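Probable M18 family aminopeptidase 1 (Thermotoga maritima, PDB 2GLF) is probably a metal-dependent aminopeptidase of the M18 family that removes residues from the N-termini of peptides, using a two-metal centre. Local coordinates at residues A[71-82]-A[264-275]; A[334-342]-A[390-398]. All coordinates share one frame; numbering follows the deposited sequence.

Interaction 1: A[71-82]-A[264-275]; sequences KAIAAFRVVDDL and ANPEKSIGVIFF
Ile73, Ala75 and Arg77 exchange backbone hydrogen bonds with Phe274, Val272 and Ile270, pairing strands 73-77 and 270-275 as antiparallel neighbours at 177°. The central pair is nearly straight, with Ala75 N 2.8 Å from Val272 O; in the last pair, the bond from Ile270 N to Arg77 O is weak. Between the hydrogen-bonded pairs lie the non-hydrogen-bonded pairs Ala74-Ile273 and Phe76-Gly271.

Apolar packing follows the two faces. Ile73 CG2 meets the edge of the Phe274 ring in its plane, 3.5 Å from CD1, on the face covered by helix 33-45. On the other, Ala74 CB rests on Ile273 CG1 at 3.8 Å, and helix 292-303 covers Phe76 and Ile273.

Side-chain polar bonds close the end of the pair. Arg77, bent at its third torsion (61°), gives NH1 to Ala264 O at 2.9 Å and also to Leu261 O, while Pro266 CG lies 3.6 Å above the centre of its guanidinium; Leu261 lies in the last turn of helix 248-263 and Ala264 directly follows it. Ser269 OG accepts from Val79 N at 2.9 Å and more weakly from Asp80 N. Such an antiparallel pair, sandwiched between helices, belongs to the mixed central sheet of a zinc exopeptidase catalytic domain.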
loop_
_atom_site.group_PDB
_atom_site.type_symbol
_atom_site.label_atom_id
_atom_site.label_comp_id
_atom_site.label_asym_id
_atom_site.label_seq_id
_atom_site.Cartn_x
_atom_site.Cartn_y
_atom_site.Cartn_z
ATOM N N LYS A 71 -3.404 51.606 -7.547
ATOM C CA LYS A 71 -2.734 50.327 -7.367
ATOM C C LYS A 71 -1.616 50.123 -8.382
ATOM O O LYS A 71 -0.838 49.184 -8.278
ATOM C CB LYS A 71 -3.745 49.187 -7.481
ATOM C CG LYS A 71 -4.839 49.222 -6.435
ATOM C CD LYS A 71 -5.828 48.098 -6.659
ATOM C CE LYS A 71 -6.909 48.109 -5.603
ATOM N NZ LYS A 71 -7.889 46.997 -5.776
ATOM N N ALA A 72 -1.542 50.999 -9.370
ATOM C CA ALA A 72 -0.503 50.896 -10.382
ATOM C C ALA A 72 -0.063 52.302 -10.742
ATOM O O ALA A 72 -0.836 53.251 -10.625
ATOM C CB ALA A 72 -1.036 50.179 -11.603
ATOM N N ILE A 73 1.177 52.454 -11.178
ATOM C CA ILE A 73 1.648 53.778 -11.526
ATOM C C ILE A 73 2.869 53.725 -12.434
ATOM O O ILE A 73 3.865 53.067 -12.134
ATOM C CB ILE A 73 1.963 54.581 -10.245
ATOM C CG1 ILE A 73 2.337 56.017 -10.599
ATOM C CG2 ILE A 73 3.075 53.898 -9.464
ATOM C CD1 ILE A 73 2.602 56.886 -9.388
ATOM N N ALA A 74 2.770 54.411 -13.564
ATOM C CA ALA A 74 3.855 54.464 -14.529
ATOM C C ALA A 74 4.469 55.865 -14.499
ATOM O O ALA A 74 3.757 56.867 -14.496
ATOM C CB ALA A 74 3.328 54.142 -15.920
ATOM N N ALA A 75 5.792 55.930 -14.457
ATOM C CA ALA A 75 6.479 57.211 -14.425
ATOM C C ALA A 75 7.457 57.307 -15.581
ATOM O O ALA A 75 8.288 56.423 -15.769
ATOM C CB ALA A 75 7.220 57.376 -13.112
ATOM N N PHE A 76 7.353 58.376 -16.361
ATOM C CA PHE A 76 8.258 58.555 -17.482
ATOM C C PHE A 76 9.073 59.829 -17.362
ATOM O O PHE A 76 8.797 60.707 -16.539
ATOM C CB PHE A 76 7.500 58.603 -18.812
ATOM C CG PHE A 76 6.574 57.448 -19.030
ATOM C CD1 PHE A 76 5.211 57.571 -18.755
ATOM C CD2 PHE A 76 7.060 56.228 -19.498
ATOM C CE1 PHE A 76 4.350 56.496 -18.942
ATOM C CE2 PHE A 76 6.204 55.145 -19.688
ATOM C CZ PHE A 76 4.849 55.277 -19.410
ATOM N N ARG A 77 10.102 59.891 -18.193
ATOM C CA ARG A 77 10.978 61.042 -18.306
ATOM C C ARG A 77 11.218 61.114 -19.806
ATOM O O ARG A 77 12.276 60.726 -20.302
ATOM C CB ARG A 77 12.293 60.834 -17.543
ATOM C CG ARG A 77 12.170 61.093 -16.057
ATOM C CD ARG A 77 13.511 61.021 -15.359
ATOM N NE ARG A 77 14.443 62.021 -15.869
ATOM C CZ ARG A 77 15.722 62.110 -15.504
ATOM N NH1 ARG A 77 16.227 61.257 -14.622
ATOM N NH2 ARG A 77 16.502 63.045 -16.033
ATOM N N VAL A 78 10.187 61.558 -20.524
ATOM C CA VAL A 78 10.256 61.693 -21.969
ATOM C C VAL A 78 11.310 62.752 -22.221
ATOM O O VAL A 78 11.249 63.845 -21.651
ATOM C CB VAL A 78 8.912 62.142 -22.551
ATOM C CG1 VAL A 78 9.037 62.335 -24.040
ATOM C CG2 VAL A 78 7.850 61.102 -22.249
ATOM N N VAL A 79 12.276 62.422 -23.068
ATOM C CA VAL A 79 13.374 63.324 -23.353
ATOM C C VAL A 79 13.636 63.464 -24.849
ATOM O O VAL A 79 14.498 64.235 -25.273
ATOM C CB VAL A 79 14.640 62.824 -22.615
ATOM C CG1 VAL A 79 15.857 63.610 -23.027
ATOM C CG2 VAL A 79 14.430 62.958 -21.111
ATOM N N ASP A 80 12.883 62.725 -25.651
ATOM C CA ASP A 80 13.038 62.787 -27.096
ATOM C C ASP A 80 11.753 62.289 -27.746
ATOM O O ASP A 80 10.726 62.156 -27.079
ATOM C CB ASP A 80 14.210 61.917 -27.546
ATOM C CG ASP A 80 14.758 62.334 -28.903
ATOM O OD1 ASP A 80 13.951 62.671 -29.798
ATOM O OD2 ASP A 80 15.995 62.320 -29.081
ATOM N N ASP A 81 11.803 62.030 -29.044
ATOM C CA ASP A 81 10.647 61.530 -29.762
ATOM C C ASP A 81 10.449 60.069 -29.322
ATOM O O ASP A 81 11.377 59.262 -29.419
ATOM C CB ASP A 81 10.929 61.620 -31.264
ATOM C CG ASP A 81 9.802 61.080 -32.110
ATOM O OD1 ASP A 81 9.978 61.039 -33.343
ATOM O OD2 ASP A 81 8.748 60.700 -31.556
ATOM N N LEU A 82 9.261 59.722 -28.829
ATOM C CA LEU A 82 9.021 58.345 -28.391
ATOM C C LEU A 82 9.311 57.328 -29.471
ATOM O O LEU A 82 9.520 56.153 -29.175
ATOM C CB LEU A 82 7.585 58.135 -27.920
ATOM C CG LEU A 82 7.210 58.536 -26.496
ATOM C CD1 LEU A 82 5.990 57.702 -26.084
ATOM C CD2 LEU A 82 8.375 58.291 -25.535
ATOM N N ALA A 264 19.048 59.241 -13.002
ATOM C CA ALA A 264 19.694 58.926 -14.259
ATOM C C ALA A 264 19.865 60.165 -15.143
ATOM O O ALA A 264 19.136 61.153 -15.012
ATOM C CB ALA A 264 18.887 57.860 -14.997
ATOM N N ASN A 265 20.858 60.105 -16.026
ATOM C CA ASN A 265 21.124 61.166 -16.990
ATOM C C ASN A 265 20.790 60.472 -18.306
ATOM O O ASN A 265 21.660 59.901 -18.964
ATOM C CB ASN A 265 22.589 61.575 -16.940
ATOM C CG ASN A 265 22.985 62.112 -15.587
ATOM O OD1 ASN A 265 22.413 63.090 -15.108
ATOM N ND2 ASN A 265 23.961 61.470 -14.952
ATOM N N PRO A 266 19.502 60.487 -18.685
ATOM C CA PRO A 266 18.997 59.863 -19.907
ATOM C C PRO A 266 19.579 60.427 -21.193
ATOM O O PRO A 266 19.958 61.595 -21.264
ATOM C CB PRO A 266 17.491 60.100 -19.822
ATOM C CG PRO A 266 17.244 60.296 -18.361
ATOM C CD PRO A 266 18.405 61.136 -17.952
ATOM N N GLU A 267 19.638 59.579 -22.212
ATOM C CA GLU A 267 20.141 59.978 -23.514
ATOM C C GLU A 267 18.999 59.647 -24.457
ATOM O O GLU A 267 18.944 60.101 -25.594
ATOM C CB GLU A 267 21.382 59.161 -23.867
ATOM C CG GLU A 267 22.290 59.816 -24.886
ATOM C CD GLU A 267 23.610 59.086 -25.035
ATOM O OE1 GLU A 267 24.259 58.821 -23.999
ATOM O OE2 GLU A 267 24.002 58.782 -26.182
ATOM N N LYS A 268 18.072 58.861 -23.926
ATOM C CA LYS A 268 16.891 58.385 -24.631
ATOM C C LYS A 268 15.779 58.385 -23.574
ATOM O O LYS A 268 16.055 58.185 -22.395
ATOM C CB LYS A 268 17.189 56.968 -25.126
ATOM C CG LYS A 268 16.044 56.190 -25.729
ATOM C CD LYS A 268 16.514 54.771 -26.044
ATOM C CE LYS A 268 15.445 53.962 -26.751
ATOM N NZ LYS A 268 15.882 52.567 -27.050
ATOM N N SER A 269 14.537 58.629 -23.967
ATOM C CA SER A 269 13.457 58.627 -22.985
ATOM C C SER A 269 13.555 57.385 -22.105
ATOM O O SER A 269 13.903 56.304 -22.582
ATOM C CB SER A 269 12.088 58.628 -23.675
ATOM O OG SER A 269 11.784 59.880 -24.267
ATOM N N ILE A 270 13.252 57.534 -20.820
ATOM C CA ILE A 270 13.286 56.402 -19.903
ATOM C C ILE A 270 12.022 56.396 -19.054
ATOM O O ILE A 270 11.238 57.340 -19.090
ATOM C CB ILE A 270 14.494 56.466 -18.959
ATOM C CG1 ILE A 270 14.382 57.694 -18.053
ATOM C CG2 ILE A 270 15.774 56.478 -19.766
ATOM C CD1 ILE A 270 15.380 57.726 -16.907
ATOM N N GLY A 271 11.827 55.335 -18.285
ATOM C CA GLY A 271 10.646 55.262 -17.449
ATOM C C GLY A 271 10.548 53.983 -16.645
ATOM O O GLY A 271 11.272 53.016 -16.905
ATOM N N VAL A 272 9.648 53.984 -15.665
ATOM C CA VAL A 272 9.426 52.827 -14.807
ATOM C C VAL A 272 7.929 52.610 -14.602
ATOM O O VAL A 272 7.195 53.549 -14.315
ATOM C CB VAL A 272 10.071 53.013 -13.416
ATOM C CG1 VAL A 272 9.864 51.763 -12.600
ATOM C CG2 VAL A 272 11.560 53.303 -13.546
ATOM N N ILE A 273 7.475 51.372 -14.751
ATOM C CA ILE A 273 6.064 51.064 -14.552
ATOM C C ILE A 273 5.913 50.074 -13.396
ATOM O O ILE A 273 6.655 49.099 -13.290
ATOM C CB ILE A 273 5.454 50.483 -15.818
ATOM C CG1 ILE A 273 5.715 51.440 -16.973
ATOM C CG2 ILE A 273 3.956 50.308 -15.653
ATOM C CD1 ILE A 273 5.439 50.827 -18.315
ATOM N N PHE A 274 4.948 50.344 -12.526
ATOM C CA PHE A 274 4.706 49.514 -11.360
ATOM C C PHE A 274 3.341 48.851 -11.435
ATOM O O PHE A 274 2.316 49.532 -11.381
ATOM C CB PHE A 274 4.796 50.384 -10.114
ATOM C CG PHE A 274 6.145 51.013 -9.912
ATOM C CD1 PHE A 274 6.255 52.345 -9.560
ATOM C CD2 PHE A 274 7.303 50.260 -10.028
ATOM C CE1 PHE A 274 7.505 52.916 -9.320
ATOM C CE2 PHE A 274 8.549 50.824 -9.789
ATOM C CZ PHE A 274 8.650 52.154 -9.435
ATOM N N PHE A 275 3.320 47.524 -11.548
ATOM C CA PHE A 275 2.052 46.807 -11.645
ATOM C C PHE A 275 1.593 46.120 -10.375
ATOM O O PHE A 275 2.362 45.911 -9.444
ATOM C CB PHE A 275 2.107 45.773 -12.767
ATOM C CG PHE A 275 2.350 46.366 -14.123
ATOM C CD1 PHE A 275 3.644 46.486 -14.622
ATOM C CD2 PHE A 275 1.284 46.803 -14.907
ATOM C CE1 PHE A 275 3.872 47.027 -15.885
ATOM C CE2 PHE A 275 1.500 47.347 -16.174
ATOM C CZ PHE A 275 2.795 47.459 -16.666
#

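Interaction 2: A[334-342]-A[390-398]; sequences PYKDVHDLH and ATLGKVDQG
The ammonium group of Lys394 is turned onto main-chain carbonyls rather than onto a carboxylate: NZ donates to Asp337 O at 2.7 Å and sits so close to His339 O that this second bond, though likely, is doubtful in its geometry. The chain runs extended as far as CE and bends only at its last torsion (59°), which turns NZ in between the two oxygens. Asp337 O is approached from well above its carbonyl plane. The Asp337 carboxylate is near but not in contact, its OD2 4.9 Å from NZ, and would probably add to the negative field around the amine.

The backbone of the same lysine adds a bond from Lys394 N to Val338 O at 3.2 Å, so one residue faces three successive carbonyls, 337 to 339, where the 3-10 segment 334-338 ends. Gln397, at the other end of the type I turn that starts at Lys394, folds back at its second torsion (-70°) and crosses Val338 at about a right angle. Its amide carbon CD touches Val338 CG2 at 3.5 Å, and its CG packs on Val338 O.

His339 presents its ring to Gly393, with ND1 3.3 Å from Gly393 CA. A water bridges the segments, 2.8 Å from His339 ND1, accepting from Asp340 N and donating to Thr391 O. Asp340 forms an Asx turn through OD1 with His342 N, while its OD2 makes a salt bridge to Lys101 of a neighbouring subunit.

Leu168 of a different neighbouring subunit packs on Val338, His339 and Leu392. This is a loop-to-loop contact, following strands 321-329 and 387-389, in which a type I turn starting at Lys394 meets the end of a 3-10 segment at a subunit interface of the twelve-chain assembly.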
loop_
_atom_site.group_PDB
_atom_site.type_symbol
_atom_site.label_atom_id
_atom_site.label_comp_id
_atom_site.label_asym_id
_atom_site.label_seq_id
_atom_site.Cartn_x
_atom_site.Cartn_y
_atom_site.Cartn_z
ATOM N N PRO A 334 21.395 25.020 3.528
ATOM C CA PRO A 334 20.753 23.745 3.875
ATOM C C PRO A 334 19.945 23.102 2.748
ATOM O O PRO A 334 19.739 21.886 2.744
ATOM C CB PRO A 334 19.877 24.113 5.072
ATOM C CG PRO A 334 19.539 25.558 4.808
ATOM C CD PRO A 334 20.873 26.111 4.369
ATOM N N TYR A 335 19.494 23.920 1.799
ATOM C CA TYR A 335 18.700 23.434 0.679
ATOM C C TYR A 335 19.384 23.697 -0.655
ATOM O O TYR A 335 18.722 23.875 -1.679
ATOM C CB TYR A 335 17.325 24.094 0.689
ATOM C CG TYR A 335 16.710 24.172 2.063
ATOM C CD1 TYR A 335 16.646 25.386 2.745
ATOM C CD2 TYR A 335 16.203 23.035 2.692
ATOM C CE1 TYR A 335 16.091 25.467 4.020
ATOM C CE2 TYR A 335 15.646 23.105 3.967
ATOM C CZ TYR A 335 15.593 24.323 4.625
ATOM O OH TYR A 335 15.049 24.412 5.888
ATOM N N LYS A 336 20.713 23.706 -0.638
ATOM C CA LYS A 336 21.497 23.947 -1.845
ATOM C C LYS A 336 21.215 22.929 -2.963
ATOM O O LYS A 336 21.436 23.224 -4.132
ATOM C CB LYS A 336 22.999 23.941 -1.513
ATOM C CG LYS A 336 23.607 22.551 -1.453
ATOM C CD LYS A 336 25.121 22.574 -1.299
ATOM C CE LYS A 336 25.547 22.966 0.109
ATOM N NZ LYS A 336 27.008 22.753 0.341
ATOM N N ASP A 337 20.734 21.738 -2.619
ATOM C CA ASP A 337 20.453 20.732 -3.642
ATOM C C ASP A 337 19.271 21.067 -4.547
ATOM O O ASP A 337 18.932 20.309 -5.459
ATOM C CB ASP A 337 20.210 19.363 -3.010
ATOM C CG ASP A 337 21.479 18.547 -2.890
ATOM O OD1 ASP A 337 21.380 17.340 -2.583
ATOM O OD2 ASP A 337 22.576 19.109 -3.101
ATOM N N VAL A 338 18.646 22.208 -4.301
ATOM C CA VAL A 338 17.492 22.621 -5.083
ATOM C C VAL A 338 17.930 23.448 -6.313
ATOM O O VAL A 338 17.127 23.764 -7.197
ATOM C CB VAL A 338 16.552 23.435 -4.167
ATOM C CG1 VAL A 338 16.742 24.932 -4.397
ATOM C CG2 VAL A 338 15.130 23.003 -4.375
ATOM N N HIS A 339 19.222 23.768 -6.355
ATOM C CA HIS A 339 19.825 24.577 -7.410
ATOM C C HIS A 339 20.932 23.877 -8.168
ATOM O O HIS A 339 21.426 22.825 -7.759
ATOM C CB HIS A 339 20.471 25.833 -6.817
ATOM C CG HIS A 339 19.525 26.962 -6.569
ATOM N ND1 HIS A 339 18.835 27.591 -7.582
ATOM C CD2 HIS A 339 19.187 27.604 -5.427
ATOM C CE1 HIS A 339 18.112 28.572 -7.076
ATOM N NE2 HIS A 339 18.307 28.602 -5.770
ATOM N N ASP A 340 21.317 24.510 -9.274
ATOM C CA ASP A 340 22.428 24.080 -10.106
ATOM C C ASP A 340 23.446 25.152 -9.717
ATOM O O ASP A 340 23.428 26.260 -10.260
ATOM C CB ASP A 340 22.082 24.196 -11.591
ATOM C CG ASP A 340 23.322 24.215 -12.487
ATOM O OD1 ASP A 340 24.433 23.940 -11.988
ATOM O OD2 ASP A 340 23.185 24.501 -13.697
ATOM N N LEU A 341 24.304 24.830 -8.750
ATOM C CA LEU A 341 25.298 25.767 -8.256
ATOM C C LEU A 341 26.049 26.556 -9.321
ATOM O O LEU A 341 26.379 27.719 -9.101
ATOM C CB LEU A 341 26.302 25.058 -7.339
ATOM C CG LEU A 341 25.879 24.644 -5.920
ATOM C CD1 LEU A 341 24.893 25.641 -5.343
ATOM C CD2 LEU A 341 25.248 23.275 -5.957
ATOM N N HIS A 342 26.307 25.949 -10.476
ATOM C CA HIS A 342 27.037 26.646 -11.531
ATOM C C HIS A 342 26.200 27.698 -12.272
ATOM O O HIS A 342 26.721 28.437 -13.105
ATOM C CB HIS A 342 27.626 25.639 -12.527
ATOM C CG HIS A 342 28.716 26.208 -13.386
ATOM N ND1 HIS A 342 29.844 26.803 -12.860
ATOM C CD2 HIS A 342 28.851 26.277 -14.733
ATOM C CE1 HIS A 342 30.625 27.213 -13.844
ATOM N NE2 HIS A 342 30.046 26.905 -14.992
ATOM N N ALA A 390 21.794 33.871 -13.147
ATOM C CA ALA A 390 20.927 33.172 -12.208
ATOM C C ALA A 390 19.862 32.341 -12.905
ATOM O O ALA A 390 19.306 32.737 -13.927
ATOM C CB ALA A 390 20.271 34.165 -11.256
ATOM N N THR A 391 19.594 31.175 -12.335
ATOM C CA THR A 391 18.600 30.259 -12.856
ATOM C C THR A 391 17.695 29.877 -11.697
ATOM O O THR A 391 18.159 29.721 -10.566
ATOM C CB THR A 391 19.260 28.997 -13.413
ATOM O OG1 THR A 391 20.129 29.349 -14.498
ATOM C CG2 THR A 391 18.212 28.037 -13.912
ATOM N N LEU A 392 16.405 29.731 -11.979
ATOM C CA LEU A 392 15.440 29.374 -10.949
ATOM C C LEU A 392 15.475 27.880 -10.608
ATOM O O LEU A 392 14.512 27.147 -10.857
ATOM C CB LEU A 392 14.036 29.773 -11.405
ATOM C CG LEU A 392 12.926 29.632 -10.364
ATOM C CD1 LEU A 392 13.176 30.589 -9.201
ATOM C CD2 LEU A 392 11.589 29.920 -11.025
ATOM N N GLY A 393 16.594 27.437 -10.042
ATOM C CA GLY A 393 16.752 26.041 -9.661
ATOM C C GLY A 393 17.075 25.074 -10.787
ATOM O O GLY A 393 17.036 25.440 -11.966
ATOM N N LYS A 394 17.402 23.837 -10.409
ATOM C CA LYS A 394 17.724 22.771 -11.355
ATOM C C LYS A 394 16.606 22.694 -12.376
ATOM O O LYS A 394 15.520 23.215 -12.143
ATOM C CB LYS A 394 17.835 21.425 -10.640
ATOM C CG LYS A 394 19.051 21.245 -9.764
ATOM C CD LYS A 394 19.066 19.845 -9.172
ATOM C CE LYS A 394 20.399 19.520 -8.512
ATOM N NZ LYS A 394 20.715 20.472 -7.418
ATOM N N VAL A 395 16.863 22.013 -13.485
ATOM C CA VAL A 395 15.899 21.903 -14.570
ATOM C C VAL A 395 14.414 21.663 -14.257
ATOM O O VAL A 395 13.578 22.497 -14.621
ATOM C CB VAL A 395 16.392 20.882 -15.608
ATOM C CG1 VAL A 395 15.336 20.645 -16.688
ATOM C CG2 VAL A 395 17.669 21.414 -16.239
ATOM N N ASP A 396 14.043 20.567 -13.608
ATOM C CA ASP A 396 12.611 20.399 -13.345
ATOM C C ASP A 396 12.160 20.636 -11.903
ATOM O O ASP A 396 11.107 20.159 -11.484
ATOM C CB ASP A 396 12.139 19.027 -13.831
ATOM C CG ASP A 396 11.981 18.976 -15.337
ATOM O OD1 ASP A 396 11.379 19.921 -15.889
ATOM O OD2 ASP A 396 12.446 17.999 -15.965
ATOM N N GLN A 397 12.954 21.402 -11.159
ATOM C CA GLN A 397 12.668 21.718 -9.764
ATOM C C GLN A 397 11.363 22.464 -9.516
ATOM O O GLN A 397 10.578 22.089 -8.633
ATOM C CB GLN A 397 13.820 22.521 -9.170
ATOM C CG GLN A 397 14.818 21.659 -8.447
ATOM C CD GLN A 397 14.253 21.100 -7.166
ATOM O OE1 GLN A 397 14.871 20.263 -6.517
ATOM N NE2 GLN A 397 13.074 21.567 -6.790
ATOM N N GLY A 398 11.131 23.527 -10.279
ATOM C CA GLY A 398 9.915 24.292 -10.087
ATOM C C GLY A 398 9.672 25.333 -11.152
ATOM O O GLY A 398 10.429 25.443 -12.112
HETATM O O HOH W 1 19.795 27.129 -10.171
#

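In the fold
Interactions 1 and 2 occupy separate regions of the M18 peptidase chain, their centres 35 Å apart and their nearest atoms about 19 Å apart, without touching. The mixed sheet relates them: interaction 1 pairs two of its strands, whereas the loops of interaction 2 follow strands 321-329 and 387-389 of the same sheet. The side chains of Phe275 in interaction 1 and Leu392 in interaction 2 each lie about 10 Å from a bound manganese ion. Phe275 is also about 5 Å from the side chain of His92, which binds manganese together with Asp249 and Asp326. Asp249 also belongs to the second manganese site, with Glu279 and His425; Leu392 lies about 10 Å from the His425 side chain.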